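PDB 6WH7: penaeus monodon metallodensovirus major capsid protein from Penaeus monodon metallodensovirus, which forms the capsid of a shrimp-infecting densovirus, sixty copies of it building the icosahedral shell that probably encloses and protects the viral genome. Local coordinates for residues 108-111 / 112-116; 73-76 / 77-81; 178-181 / 182-185; 303-306 / 307-311. One frame throughout, in Å; residues are numbered along the deposited sequence.

Contact 1 (108-111 / 112-116); sequences KNYS and MLLAC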
ATOM      1  N   LYS A 108      93.195   3.351 -33.180  1.00 17.34           N
ATOM      2  CA  LYS A 108      93.501   4.632 -32.565  1.00 17.34           C
ATOM      3  C   LYS A 108      92.752   4.846 -31.263  1.00 17.34           C
ATOM      4  O   LYS A 108      93.219   5.613 -30.420  1.00 17.34           O
ATOM      5  CB  LYS A 108      93.207   5.777 -33.522  1.00 17.61           C
ATOM      6  CG  LYS A 108      94.119   5.802 -34.703  1.00 17.61           C
ATOM      7  CD  LYS A 108      93.948   7.045 -35.501  1.00 17.61           C
ATOM      8  CE  LYS A 108      94.496   8.216 -34.735  1.00 17.61           C
ATOM      9  NZ  LYS A 108      95.953   8.097 -34.519  1.00 17.61           N
ATOM     10  N   ASN A 109      91.605   4.197 -31.075  1.00 16.34           N
ATOM     11  CA  ASN A 109      90.941   4.279 -29.783  1.00 16.34           C
ATOM     12  C   ASN A 109      91.776   3.654 -28.689  1.00 16.34           C
ATOM     13  O   ASN A 109      91.657   4.042 -27.526  1.00 16.34           O
ATOM     14  CB  ASN A 109      89.573   3.613 -29.826  1.00 15.84           C
ATOM     15  CG  ASN A 109      88.538   4.480 -30.461  1.00 15.84           C
ATOM     16  OD1 ASN A 109      88.686   5.693 -30.517  1.00 15.84           O
ATOM     17  ND2 ASN A 109      87.466   3.874 -30.924  1.00 15.84           N
ATOM     18  N   TYR A 110      92.622   2.690 -29.029  1.00 16.73           N
ATOM     19  CA  TYR A 110      93.453   2.104 -27.995  1.00 16.73           C
ATOM     20  C   TYR A 110      94.622   3.010 -27.647  1.00 16.73           C
ATOM     21  O   TYR A 110      94.922   3.207 -26.468  1.00 16.73           O
ATOM     22  CB  TYR A 110      93.963   0.737 -28.415  1.00 16.94           C
ATOM     23  CG  TYR A 110      94.735   0.113 -27.297  1.00 16.94           C
ATOM     24  CD1 TYR A 110      94.072  -0.437 -26.222  1.00 16.94           C
ATOM     25  CD2 TYR A 110      96.116   0.114 -27.288  1.00 16.94           C
ATOM     26  CE1 TYR A 110      94.748  -0.986 -25.188  1.00 16.94           C
ATOM     27  CE2 TYR A 110      96.806  -0.438 -26.251  1.00 16.94           C
ATOM     28  CZ  TYR A 110      96.112  -0.986 -25.203  1.00 16.94           C
ATOM     29  OH  TYR A 110      96.766  -1.550 -24.151  1.00 16.94           O
ATOM     30  N   SER A 111      95.298   3.559 -28.656  1.00 17.65           N
ATOM     31  CA  SER A 111      96.369   4.509 -28.397  1.00 17.65           C
ATOM     32  C   SER A 111      95.891   5.671 -27.552  1.00 17.65           C
ATOM     33  O   SER A 111      96.699   6.327 -26.890  1.00 17.65           O
ATOM     34  CB  SER A 111      96.939   5.023 -29.713  1.00 19.99           C
ATOM     35  OG  SER A 111      97.521   3.962 -30.448  1.00 19.99           O
ATOM     36  N   MET A 112      94.594   5.943 -27.576  1.00 17.62           N
ATOM     37  CA  MET A 112      94.004   6.941 -26.704  1.00 17.62           C
ATOM     38  C   MET A 112      93.775   6.416 -25.295  1.00 17.62           C
ATOM     39  O   MET A 112      94.007   7.136 -24.321  1.00 17.62           O
ATOM     40  CB  MET A 112      92.697   7.420 -27.298  1.00 20.70           C
ATOM     41  CG  MET A 112      91.921   8.192 -26.316  1.00 20.70           C
ATOM     42  SD  MET A 112      90.536   9.013 -27.036  1.00 20.70           S
ATOM     43  CE  MET A 112      89.706   9.436 -25.524  1.00 20.70           C
ATOM     44  N   LEU A 113      93.305   5.174 -25.165  1.00 16.55           N
ATOM     45  CA  LEU A 113      93.157   4.565 -23.849  1.00 16.55           C
ATOM     46  C   LEU A 113      94.439   4.633 -23.043  1.00 16.55           C
ATOM     47  O   LEU A 113      94.386   4.630 -21.811  1.00 16.55           O
ATOM     48  CB  LEU A 113      92.731   3.112 -23.987  1.00 14.86           C
ATOM     49  CG  LEU A 113      91.362   2.863 -24.594  1.00 14.86           C
ATOM     50  CD1 LEU A 113      91.175   1.395 -24.809  1.00 14.86           C
ATOM     51  CD2 LEU A 113      90.302   3.399 -23.687  1.00 14.86           C
ATOM     52  N   LEU A 114      95.582   4.681 -23.710  1.00 16.58           N
ATOM     53  CA  LEU A 114      96.856   4.828 -23.036  1.00 16.58           C
ATOM     54  C   LEU A 114      97.117   6.256 -22.594  1.00 16.58           C
ATOM     55  O   LEU A 114      98.017   6.478 -21.779  1.00 16.58           O
ATOM     56  CB  LEU A 114      97.971   4.345 -23.956  1.00 16.50           C
ATOM     57  CG  LEU A 114      97.792   2.885 -24.353  1.00 16.50           C
ATOM     58  CD1 LEU A 114      98.895   2.457 -25.286  1.00 16.50           C
ATOM     59  CD2 LEU A 114      97.729   2.002 -23.129  1.00 16.50           C
ATOM     60  N   ALA A 115      96.364   7.220 -23.111  1.00 16.90           N
ATOM     61  CA  ALA A 115      96.387   8.583 -22.606  1.00 16.90           C
ATOM     62  C   ALA A 115      95.415   8.791 -21.457  1.00 16.90           C
ATOM     63  O   ALA A 115      95.447   9.847 -20.821  1.00 16.90           O
ATOM     64  CB  ALA A 115      96.067   9.567 -23.731  1.00 17.26           C
ATOM     65  N   CYS A 116      94.544   7.827 -21.202  1.00 16.00           N
ATOM     66  CA  CYS A 116      93.681   7.837 -20.038  1.00 16.00           C
ATOM     67  C   CYS A 116      94.485   7.492 -18.795  1.00 16.00           C
ATOM     68  O   CYS A 116      95.608   6.994 -18.872  1.00 16.00           O
ATOM     69  CB  CYS A 116      92.552   6.833 -20.206  1.00 17.81           C
ATOM     70  SG  CYS A 116      91.587   7.085 -21.674  1.00 17.81           S
TER

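Contact 2 (73-76 / 77-81); sequences RGLT and PTEMI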
ATOM      1  N   ARG A  73      92.716 -22.838 -45.270  1.00 23.29           N
ATOM      2  CA  ARG A  73      93.049 -23.748 -46.349  1.00 23.29           C
ATOM      3  C   ARG A  73      94.074 -24.770 -45.896  1.00 23.29           C
ATOM      4  O   ARG A  73      94.899 -24.506 -45.019  1.00 23.29           O
ATOM      5  CB  ARG A  73      93.587 -23.008 -47.565  1.00 27.74           C
ATOM      6  CG  ARG A  73      92.557 -22.203 -48.288  1.00 27.74           C
ATOM      7  CD  ARG A  73      93.165 -21.640 -49.526  1.00 27.74           C
ATOM      8  NE  ARG A  73      93.692 -22.723 -50.343  1.00 27.74           N
ATOM      9  CZ  ARG A  73      92.953 -23.482 -51.141  1.00 27.74           C
ATOM     10  NH1 ARG A  73      91.650 -23.281 -51.230  1.00 27.74           N
ATOM     11  NH2 ARG A  73      93.520 -24.447 -51.841  1.00 27.74           N
ATOM     12  N   GLY A  74      94.015 -25.944 -46.518  1.00 24.07           N
ATOM     13  CA  GLY A  74      94.972 -26.991 -46.240  1.00 24.07           C
ATOM     14  C   GLY A  74      94.855 -27.607 -44.872  1.00 24.07           C
ATOM     15  O   GLY A  74      95.831 -28.165 -44.370  1.00 24.07           O
ATOM     16  N   LEU A  75      93.684 -27.535 -44.255  1.00 22.42           N
ATOM     17  CA  LEU A  75      93.487 -28.040 -42.904  1.00 22.42           C
ATOM     18  C   LEU A  75      92.972 -29.469 -43.015  1.00 22.42           C
ATOM     19  O   LEU A  75      91.864 -29.696 -43.506  1.00 22.42           O
ATOM     20  CB  LEU A  75      92.504 -27.156 -42.144  1.00 19.79           C
ATOM     21  CG  LEU A  75      92.339 -27.370 -40.646  1.00 19.79           C
ATOM     22  CD1 LEU A  75      93.571 -26.866 -39.951  1.00 19.79           C
ATOM     23  CD2 LEU A  75      91.101 -26.692 -40.111  1.00 19.79           C
ATOM     24  N   THR A  76      93.776 -30.432 -42.585  1.00 22.16           N
ATOM     25  CA  THR A  76      93.356 -31.823 -42.575  1.00 22.16           C
ATOM     26  C   THR A  76      92.406 -32.051 -41.408  1.00 22.16           C
ATOM     27  O   THR A  76      92.274 -31.204 -40.527  1.00 22.16           O
ATOM     28  CB  THR A  76      94.578 -32.737 -42.501  1.00 22.96           C
ATOM     29  OG1 THR A  76      95.282 -32.518 -41.279  1.00 22.96           O
ATOM     30  CG2 THR A  76      95.506 -32.458 -43.656  1.00 22.96           C
ATOM     31  N   PRO A  77      91.691 -33.179 -41.384  1.00 22.64           N
ATOM     32  CA  PRO A  77      90.742 -33.408 -40.286  1.00 22.64           C
ATOM     33  C   PRO A  77      91.395 -33.627 -38.938  1.00 22.64           C
ATOM     34  O   PRO A  77      90.708 -33.521 -37.917  1.00 22.64           O
ATOM     35  CB  PRO A  77      89.982 -34.655 -40.742  1.00 22.34           C
ATOM     36  CG  PRO A  77      90.915 -35.336 -41.648  1.00 22.34           C
ATOM     37  CD  PRO A  77      91.582 -34.238 -42.400  1.00 22.34           C
ATOM     38  N   THR A  78      92.685 -33.946 -38.894  1.00 22.80           N
ATOM     39  CA  THR A  78      93.364 -34.117 -37.617  1.00 22.80           C
ATOM     40  C   THR A  78      93.757 -32.777 -37.011  1.00 22.80           C
ATOM     41  O   THR A  78      93.632 -32.576 -35.800  1.00 22.80           O
ATOM     42  CB  THR A  78      94.593 -35.001 -37.805  1.00 25.24           C
ATOM     43  OG1 THR A  78      94.180 -36.282 -38.290  1.00 25.24           O
ATOM     44  CG2 THR A  78      95.325 -35.182 -36.500  1.00 25.24           C
ATOM     45  N   GLU A  79      94.242 -31.861 -37.834  1.00 21.04           N
ATOM     46  CA  GLU A  79      94.637 -30.538 -37.391  1.00 21.04           C
ATOM     47  C   GLU A  79      93.428 -29.612 -37.275  1.00 21.04           C
ATOM     48  O   GLU A  79      92.390 -29.823 -37.902  1.00 21.04           O
ATOM     49  CB  GLU A  79      95.687 -29.977 -38.346  1.00 23.29           C
ATOM     50  CG  GLU A  79      95.212 -29.883 -39.762  1.00 23.29           C
ATOM     51  CD  GLU A  79      96.324 -29.580 -40.742  1.00 23.29           C
ATOM     52  OE1 GLU A  79      97.416 -29.186 -40.303  1.00 23.29           O
ATOM     53  OE2 GLU A  79      96.105 -29.719 -41.960  1.00 23.29           O
ATOM     54  N   MET A  80      93.569 -28.586 -36.440  1.00 18.28           N
ATOM     55  CA  MET A  80      92.494 -27.641 -36.183  1.00 18.28           C
ATOM     56  C   MET A  80      93.050 -26.226 -36.209  1.00 18.28           C
ATOM     57  O   MET A  80      94.237 -26.003 -35.981  1.00 18.28           O
ATOM     58  CB  MET A  80      91.839 -27.899 -34.828  1.00 18.99           C
ATOM     59  CG  MET A  80      92.697 -27.442 -33.681  1.00 18.99           C
ATOM     60  SD  MET A  80      92.261 -28.130 -32.096  1.00 18.99           S
ATOM     61  CE  MET A  80      93.290 -29.574 -32.131  1.00 18.99           C
ATOM     62  N   ILE A  81      92.178 -25.268 -36.491  1.00 15.83           N
ATOM     63  CA  ILE A  81      92.513 -23.854 -36.379  1.00 15.83           C
ATOM     64  C   ILE A  81      92.265 -23.411 -34.951  1.00 15.83           C
ATOM     65  O   ILE A  81      91.200 -23.665 -34.388  1.00 15.83           O
ATOM     66  CB  ILE A  81      91.692 -23.004 -37.359  1.00 16.30           C
ATOM     67  CG1 ILE A  81      92.054 -23.335 -38.795  1.00 16.30           C
ATOM     68  CG2 ILE A  81      91.930 -21.537 -37.109  1.00 16.30           C
ATOM     69  CD1 ILE A  81      93.458 -22.995 -39.121  1.00 16.30           C
TER

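Contact 3 (178-181 / 182-185); sequences WPVS and SMRE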
ATOM      1  N   TRP A 178     103.451 -19.746 -35.627  1.00 20.33           N
ATOM      2  CA  TRP A 178     102.305 -18.876 -35.372  1.00 20.33           C
ATOM      3  C   TRP A 178     102.760 -17.426 -35.305  1.00 20.33           C
ATOM      4  O   TRP A 178     102.998 -16.896 -34.212  1.00 20.33           O
ATOM      5  CB  TRP A 178     101.598 -19.266 -34.080  1.00 18.07           C
ATOM      6  CG  TRP A 178     100.851 -20.535 -34.166  1.00 18.07           C
ATOM      7  CD1 TRP A 178     100.664 -21.295 -35.268  1.00 18.07           C
ATOM      8  CD2 TRP A 178     100.172 -21.194 -33.102  1.00 18.07           C
ATOM      9  NE1 TRP A 178      99.909 -22.391 -34.965  1.00 18.07           N
ATOM     10  CE2 TRP A 178      99.593 -22.353 -33.635  1.00 18.07           C
ATOM     11  CE3 TRP A 178      99.999 -20.919 -31.746  1.00 18.07           C
ATOM     12  CZ2 TRP A 178      98.854 -23.235 -32.864  1.00 18.07           C
ATOM     13  CZ3 TRP A 178      99.270 -21.792 -30.988  1.00 18.07           C
ATOM     14  CH2 TRP A 178      98.703 -22.935 -31.546  1.00 18.07           C
ATOM     15  N   PRO A 179     102.894 -16.756 -36.446  1.00 20.65           N
ATOM     16  CA  PRO A 179     103.271 -15.343 -36.422  1.00 20.65           C
ATOM     17  C   PRO A 179     102.223 -14.517 -35.699  1.00 20.65           C
ATOM     18  O   PRO A 179     101.023 -14.709 -35.883  1.00 20.65           O
ATOM     19  CB  PRO A 179     103.346 -14.978 -37.905  1.00 20.73           C
ATOM     20  CG  PRO A 179     103.591 -16.257 -38.585  1.00 20.73           C
ATOM     21  CD  PRO A 179     102.807 -17.263 -37.821  1.00 20.73           C
ATOM     22  N   VAL A 180     102.687 -13.591 -34.861  1.00 20.98           N
ATOM     23  CA  VAL A 180     101.740 -12.760 -34.140  1.00 20.98           C
ATOM     24  C   VAL A 180     101.135 -11.729 -35.075  1.00 20.98           C
ATOM     25  O   VAL A 180     100.065 -11.187 -34.789  1.00 20.98           O
ATOM     26  CB  VAL A 180     102.412 -12.083 -32.932  1.00 21.34           C
ATOM     27  CG1 VAL A 180     103.233 -10.893 -33.368  1.00 21.34           C
ATOM     28  CG2 VAL A 180     101.410 -11.706 -31.906  1.00 21.34           C
ATOM     29  N   SER A 181     101.792 -11.458 -36.202  1.00 21.76           N
ATOM     30  CA  SER A 181     101.280 -10.544 -37.210  1.00 21.76           C
ATOM     31  C   SER A 181     100.222 -11.180 -38.087  1.00 21.76           C
ATOM     32  O   SER A 181      99.571 -10.477 -38.862  1.00 21.76           O
ATOM     33  CB  SER A 181     102.419 -10.043 -38.088  1.00 23.66           C
ATOM     34  OG  SER A 181     102.988 -11.110 -38.820  1.00 23.66           O
ATOM     35  N   SER A 182     100.072 -12.492 -38.014  1.00 19.95           N
ATOM     36  CA  SER A 182      99.078 -13.228 -38.768  1.00 19.95           C
ATOM     37  C   SER A 182      97.826 -13.507 -37.953  1.00 19.95           C
ATOM     38  O   SER A 182      96.984 -14.292 -38.387  1.00 19.95           O
ATOM     39  CB  SER A 182      99.678 -14.527 -39.282  1.00 21.12           C
ATOM     40  OG  SER A 182      98.743 -15.203 -40.081  1.00 21.12           O
ATOM     41  N   MET A 183      97.711 -12.909 -36.769  1.00 18.36           N
ATOM     42  CA  MET A 183      96.780 -13.389 -35.754  1.00 18.36           C
ATOM     43  C   MET A 183      95.336 -13.388 -36.241  1.00 18.36           C
ATOM     44  O   MET A 183      94.607 -14.363 -36.036  1.00 18.36           O
ATOM     45  CB  MET A 183      96.918 -12.546 -34.492  1.00 17.92           C
ATOM     46  CG  MET A 183      96.073 -13.033 -33.348  1.00 17.92           C
ATOM     47  SD  MET A 183      96.384 -12.127 -31.836  1.00 17.92           S
ATOM     48  CE  MET A 183      97.976 -12.788 -31.398  1.00 17.92           C
ATOM     49  N   ARG A 184      94.893 -12.302 -36.875  1.00 17.81           N
ATOM     50  CA  ARG A 184      93.460 -12.176 -37.123  1.00 17.81           C
ATOM     51  C   ARG A 184      92.975 -13.053 -38.265  1.00 17.81           C
ATOM     52  O   ARG A 184      91.876 -13.606 -38.180  1.00 17.81           O
ATOM     53  CB  ARG A 184      93.065 -10.730 -37.371  1.00 15.69           C
ATOM     54  CG  ARG A 184      92.984  -9.911 -36.122  1.00 15.69           C
ATOM     55  CD  ARG A 184      92.482  -8.547 -36.462  1.00 15.69           C
ATOM     56  NE  ARG A 184      91.143  -8.617 -37.027  1.00 15.69           N
ATOM     57  CZ  ARG A 184      90.032  -8.618 -36.309  1.00 15.69           C
ATOM     58  NH1 ARG A 184      90.096  -8.537 -34.993  1.00 15.69           N
ATOM     59  NH2 ARG A 184      88.860  -8.688 -36.909  1.00 15.69           N
ATOM     60  N   GLU A 185      93.732 -13.197 -39.344  1.00 18.91           N
ATOM     61  CA  GLU A 185      93.360 -14.234 -40.295  1.00 18.91           C
ATOM     62  C   GLU A 185      93.764 -15.557 -39.682  1.00 18.91           C
ATOM     63  O   GLU A 185      94.931 -15.756 -39.338  1.00 18.91           O
ATOM     64  CB  GLU A 185      94.000 -14.024 -41.667  1.00 21.97           C
ATOM     65  CG  GLU A 185      95.481 -14.308 -41.817  1.00 21.97           C
ATOM     66  CD  GLU A 185      96.327 -13.191 -41.305  1.00 21.97           C
ATOM     67  OE1 GLU A 185      95.770 -12.290 -40.658  1.00 21.97           O
ATOM     68  OE2 GLU A 185      97.542 -13.189 -41.580  1.00 21.97           O
TER

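Contact 4 (303-306 / 307-311); sequences LWEQ and GVQGI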
ATOM      1  N   LEU A 303      89.364   8.916 -16.374  1.00 14.29           N
ATOM      2  CA  LEU A 303      90.173  10.093 -16.629  1.00 14.29           C
ATOM      3  C   LEU A 303      91.035  10.453 -15.430  1.00 14.29           C
ATOM      4  O   LEU A 303      91.004   9.814 -14.380  1.00 14.29           O
ATOM      5  CB  LEU A 303      89.298  11.281 -17.006  1.00 14.51           C
ATOM      6  CG  LEU A 303      88.483  11.037 -18.260  1.00 14.51           C
ATOM      7  CD1 LEU A 303      87.745  12.264 -18.672  1.00 14.51           C
ATOM      8  CD2 LEU A 303      89.374  10.599 -19.313  1.00 14.51           C
ATOM      9  N   TRP A 304      91.808  11.514 -15.608  1.00 15.26           N
ATOM     10  CA  TRP A 304      92.776  11.994 -14.643  1.00 15.26           C
ATOM     11  C   TRP A 304      92.106  12.752 -13.504  1.00 15.26           C
ATOM     12  O   TRP A 304      90.949  13.168 -13.589  1.00 15.26           O
ATOM     13  CB  TRP A 304      93.799  12.872 -15.343  1.00 15.51           C
ATOM     14  CG  TRP A 304      94.547  12.107 -16.355  1.00 15.51           C
ATOM     15  CD1 TRP A 304      94.299  12.062 -17.686  1.00 15.51           C
ATOM     16  CD2 TRP A 304      95.644  11.229 -16.120  1.00 15.51           C
ATOM     17  NE1 TRP A 304      95.189  11.233 -18.303  1.00 15.51           N
ATOM     18  CE2 TRP A 304      96.027  10.705 -17.360  1.00 15.51           C
ATOM     19  CE3 TRP A 304      96.349  10.846 -14.982  1.00 15.51           C
ATOM     20  CZ2 TRP A 304      97.079   9.818 -17.495  1.00 15.51           C
ATOM     21  CZ3 TRP A 304      97.387   9.968 -15.121  1.00 15.51           C
ATOM     22  CH2 TRP A 304      97.746   9.463 -16.364  1.00 15.51           C
ATOM     23  N   GLU A 305      92.855  12.908 -12.418  1.00 16.08           N
ATOM     24  CA  GLU A 305      92.367  13.624 -11.251  1.00 16.08           C
ATOM     25  C   GLU A 305      92.065  15.077 -11.582  1.00 16.08           C
ATOM     26  O   GLU A 305      92.802  15.731 -12.319  1.00 16.08           O
ATOM     27  CB  GLU A 305      93.399  13.570 -10.132  1.00 17.41           C
ATOM     28  CG  GLU A 305      93.666  12.194  -9.602  1.00 17.41           C
ATOM     29  CD  GLU A 305      94.697  11.452 -10.413  1.00 17.41           C
ATOM     30  OE1 GLU A 305      95.183  12.004 -11.417  1.00 17.41           O
ATOM     31  OE2 GLU A 305      95.020  10.313 -10.047  1.00 17.41           O
ATOM     32  N   GLN A 306      90.976  15.583 -11.024  1.00 15.80           N
ATOM     33  CA  GLN A 306      90.680  16.996 -11.142  1.00 15.80           C
ATOM     34  C   GLN A 306      91.560  17.810 -10.207  1.00 15.80           C
ATOM     35  O   GLN A 306      92.128  17.301  -9.241  1.00 15.80           O
ATOM     36  CB  GLN A 306      89.215  17.274 -10.840  1.00 15.13           C
ATOM     37  CG  GLN A 306      88.284  16.691 -11.845  1.00 15.13           C
ATOM     38  CD  GLN A 306      88.579  17.177 -13.232  1.00 15.13           C
ATOM     39  OE1 GLN A 306      88.952  18.323 -13.430  1.00 15.13           O
ATOM     40  NE2 GLN A 306      88.410  16.305 -14.208  1.00 15.13           N
ATOM     41  N   GLY A 307      91.671  19.086 -10.510  1.00 15.85           N
ATOM     42  CA  GLY A 307      92.422  19.978  -9.670  1.00 15.85           C
ATOM     43  C   GLY A 307      93.875  20.051 -10.067  1.00 15.85           C
ATOM     44  O   GLY A 307      94.303  19.576 -11.119  1.00 15.85           O
ATOM     45  N   VAL A 308      94.651  20.675  -9.183  1.00 17.44           N
ATOM     46  CA  VAL A 308      96.077  20.812  -9.416  1.00 17.44           C
ATOM     47  C   VAL A 308      96.755  19.457  -9.419  1.00 17.44           C
ATOM     48  O   VAL A 308      97.815  19.297 -10.024  1.00 17.44           O
ATOM     49  CB  VAL A 308      96.678  21.755  -8.362  1.00 17.21           C
ATOM     50  CG1 VAL A 308      98.158  21.952  -8.585  1.00 17.21           C
ATOM     51  CG2 VAL A 308      95.957  23.068  -8.390  1.00 17.21           C
ATOM     52  N   GLN A 309      96.146  18.458  -8.785  1.00 18.13           N
ATOM     53  CA  GLN A 309      96.709  17.116  -8.801  1.00 18.13           C
ATOM     54  C   GLN A 309      96.869  16.590 -10.217  1.00 18.13           C
ATOM     55  O   GLN A 309      97.788  15.810 -10.486  1.00 18.13           O
ATOM     56  CB  GLN A 309      95.820  16.179  -7.998  1.00 17.90           C
ATOM     57  CG  GLN A 309      96.423  14.830  -7.747  1.00 17.90           C
ATOM     58  CD  GLN A 309      95.541  13.980  -6.889  1.00 17.90           C
ATOM     59  OE1 GLN A 309      94.454  14.392  -6.509  1.00 17.90           O
ATOM     60  NE2 GLN A 309      96.019  12.808  -6.534  1.00 17.90           N
ATOM     61  N   GLY A 310      96.001  17.007 -11.132  1.00 17.99           N
ATOM     62  CA  GLY A 310      96.040  16.522 -12.494  1.00 17.99           C
ATOM     63  C   GLY A 310      96.754  17.430 -13.470  1.00 17.99           C
ATOM     64  O   GLY A 310      96.553  17.321 -14.677  1.00 17.99           O
ATOM     65  N   ILE A 311      97.581  18.329 -12.970  1.00 20.53           N
ATOM     66  CA  ILE A 311      98.402  19.174 -13.826  1.00 20.53           C
ATOM     67  C   ILE A 311      99.639  18.398 -14.249  1.00 20.53           C
ATOM     68  O   ILE A 311     100.248  17.698 -13.438  1.00 20.53           O
ATOM     69  CB  ILE A 311      98.771  20.476 -13.095  1.00 19.36           C
ATOM     70  CG1 ILE A 311      97.516  21.281 -12.785  1.00 19.36           C
ATOM     71  CG2 ILE A 311      99.747  21.288 -13.892  1.00 19.36           C
ATOM     72  CD1 ILE A 311      96.732  21.660 -14.001  1.00 19.36           C
TER

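Contact 1 (108-111 / 112-116)
The Tyr-110 ring is met obliquely by two leucines from the following turn, both approaching from the same side of the ring plane: CD1 of Leu-113 comes to 3.7 Å from Tyr-110 CD1, and CD1 of Leu-114 to 3.7 Å from Tyr-110 CE2. The second methyl of Leu-114, CD2, continues along the ring to the phenol end, 3.8 Å from Tyr-110 OH. What swings the ring over this turn is its first torsion, with CG opposite the backbone N (chi1 -176°). The Tyr-110 hydroxyl is hydrogen-bonded to the backbone N of Tyr-234, whose ring packs edge-to-face against Tyr-110. The residues belong to the short helix 108-113, which precedes strand 118-135 of the jelly roll, and three successive i to i+4 bonds hold them in line. Met-112 N donates to Lys-108 O (3.2 Å), Leu-113 N to Asn-109 O (3.1 Å) and Leu-114 N to Tyr-110 O (3.2 Å). Leu-113 sets CG beside its own N (chi1 -65°), which sends the branched end past Asn-109 O and inward to Phe-299 and Phe-301 of strand 287-302. Polar groups face the second subunit: Asn-109 OD1 accepts the backbone N-H of Trp-304 of the second subunit, Lys-108 makes a cation-pi contact with the indole of that Trp-304, and Ser-111 OG is hydrogen-bonded to Asn-312 ND2 of the second subunit.

Contact 2 (73-76 / 77-81)
Gly-74 turns the corner out of strand 59-75 with a positive phi (69°), and its carbonyl oxygen comes beside OE2 of Glu-79, both being acceptors. Leu-75 follows and points its branched end at the start of the next strand: CD1 lies 3.4 Å from Glu-79 CG, the two side chains sliding past each other in opposite directions, while CD2 rests 3.7 Å from CG1 of Ile-81. Val-189 and Phe-275 also touch this leucine. At Thr-76 the contact becomes polar. Its backbone N-H points almost straight at OE2 of Glu-79 (N-H...O angle 171°), which accepts it with the lone pair turned away from its other oxygen. Thr-76 OG1 adds a weak bond to the same OE2 at 3.0 Å. Glu-79 reaches back because CG sits between its own N and carbonyl carbon (chi1 59°) and the chain beyond is extended; Pro-77 and Thr-78 make the bend. The segment links the two sheets of the jelly roll, from its B strand to its C strand. Since OE1 of Glu-79 forms a salt bridge with Lys-173 of strand 169-179, the carboxylate is probably ionised; its closeness to Gly-74 O is unfavourable, and is probably offset by the Thr-76 N-H and Lys-173.

Contact 3 (178-181 / 182-185)
Pro-179 O is gripped by two donors: the backbone N-H of Ser-182, 3.2 Å away, and the hydroxyl of Tyr-188. The first bond closes a type I beta turn, with Val-180 and Ser-181 at its two corners. Ser-182 N stands well above the carbonyl plane of Pro-179, 72° out of it, although the N-H itself points fairly well at the oxygen (150°). Across the mouth of the turn, Pro-179 CB and Ser-182 CB face each other at 3.9 Å. The apolar part comes from the next pair. Val-180 CG2, opposite its own backbone N, meets the terminal CE of Met-183 at 3.6 Å, and the two side chains pass at a slant. Met-183 gets there by running out straight and then bending at its last torsion (chi3 -73°), which folds CE back toward the valine; its CB meanwhile lies 3.4 Å from Val-180 O. This turn ends strand 169-179 and starts the loop leading to strand 189-191. Met-183 packs on Arg-89 and Phe-90 of helix 88-92 and on Ile-341 of strand 340-345, while Arg-184, next in sequence, extends to Leu-66 and Asn-68 of strand 59-75, so the loop lies among all three elements.

Contact 4 (303-306 / 307-311)
The chain doubles back so that Glu-305 O receives a CA-H...O contact from Gly-310 (CA to O 3.3 Å, angle at H 148°), an approach that the bare CA of this glycine permits, the backbones otherwise meeting without a hydrogen bond across the bend. On one side of the bend the planes of the Glu-305 carboxylate and the Gln-309 amide stack, 23° apart, with CB and CG of Glu-305 making the actual contact: Glu-305 CG lies 3.8 Å from Gln-309 CD. Gln-309 is extended from end to end, CG opposite its backbone N (chi1 -170°), whereas Glu-305 kinks at chi2 and thereby lays its flat group beside the amide. Its OE1 also lies at the edge of the Trp-304 ring, in the ring plane. This bend belongs to the segment that leaves the jelly roll after strand 287-302 and leads into helix 312-318, buried between subunits. Gly-307, at a positive phi, probably eases the reversal, and a short 3-10 turn follows it: Gly-310 N bonds to Gly-307 O and Ile-311 N to Val-308 O, each at 3.1 Å. Glu-305 OE2 forms salt bridges with Lys-117 and with Arg-352 of the fourth subunit, and OE1 is hydrogen-bonded to His-315; Gln-309 NE2 donates to Leu-318 O. Gln-306, bent at chi2, bonds to the backbone of the second subunit, accepting from its Lys-65 N and donating to its Ala-63 O.

Contacts 1 and 4 lie on the same side of the chain's centre and touch directly, Ala-115 O probably accepting a hydrogen bond from Trp-304 NE1 at 2.9 Å; both also face the second subunit. Contact 4 is buried and largely polar, packed against two other subunits, whereas contact 1 is partly buried, with leucines and a tyrosine turned to its own chain. Contact 2, also buried, has its centre about 37 Å from that of contact 1 and sits where the chain passes from one jelly-roll sheet to the other, its turn closed by a carboxylate. Contact 3, nearest the chain's centre and only partly buried, is untouched by any other subunit, and mixes a backbone turn with an apolar pair.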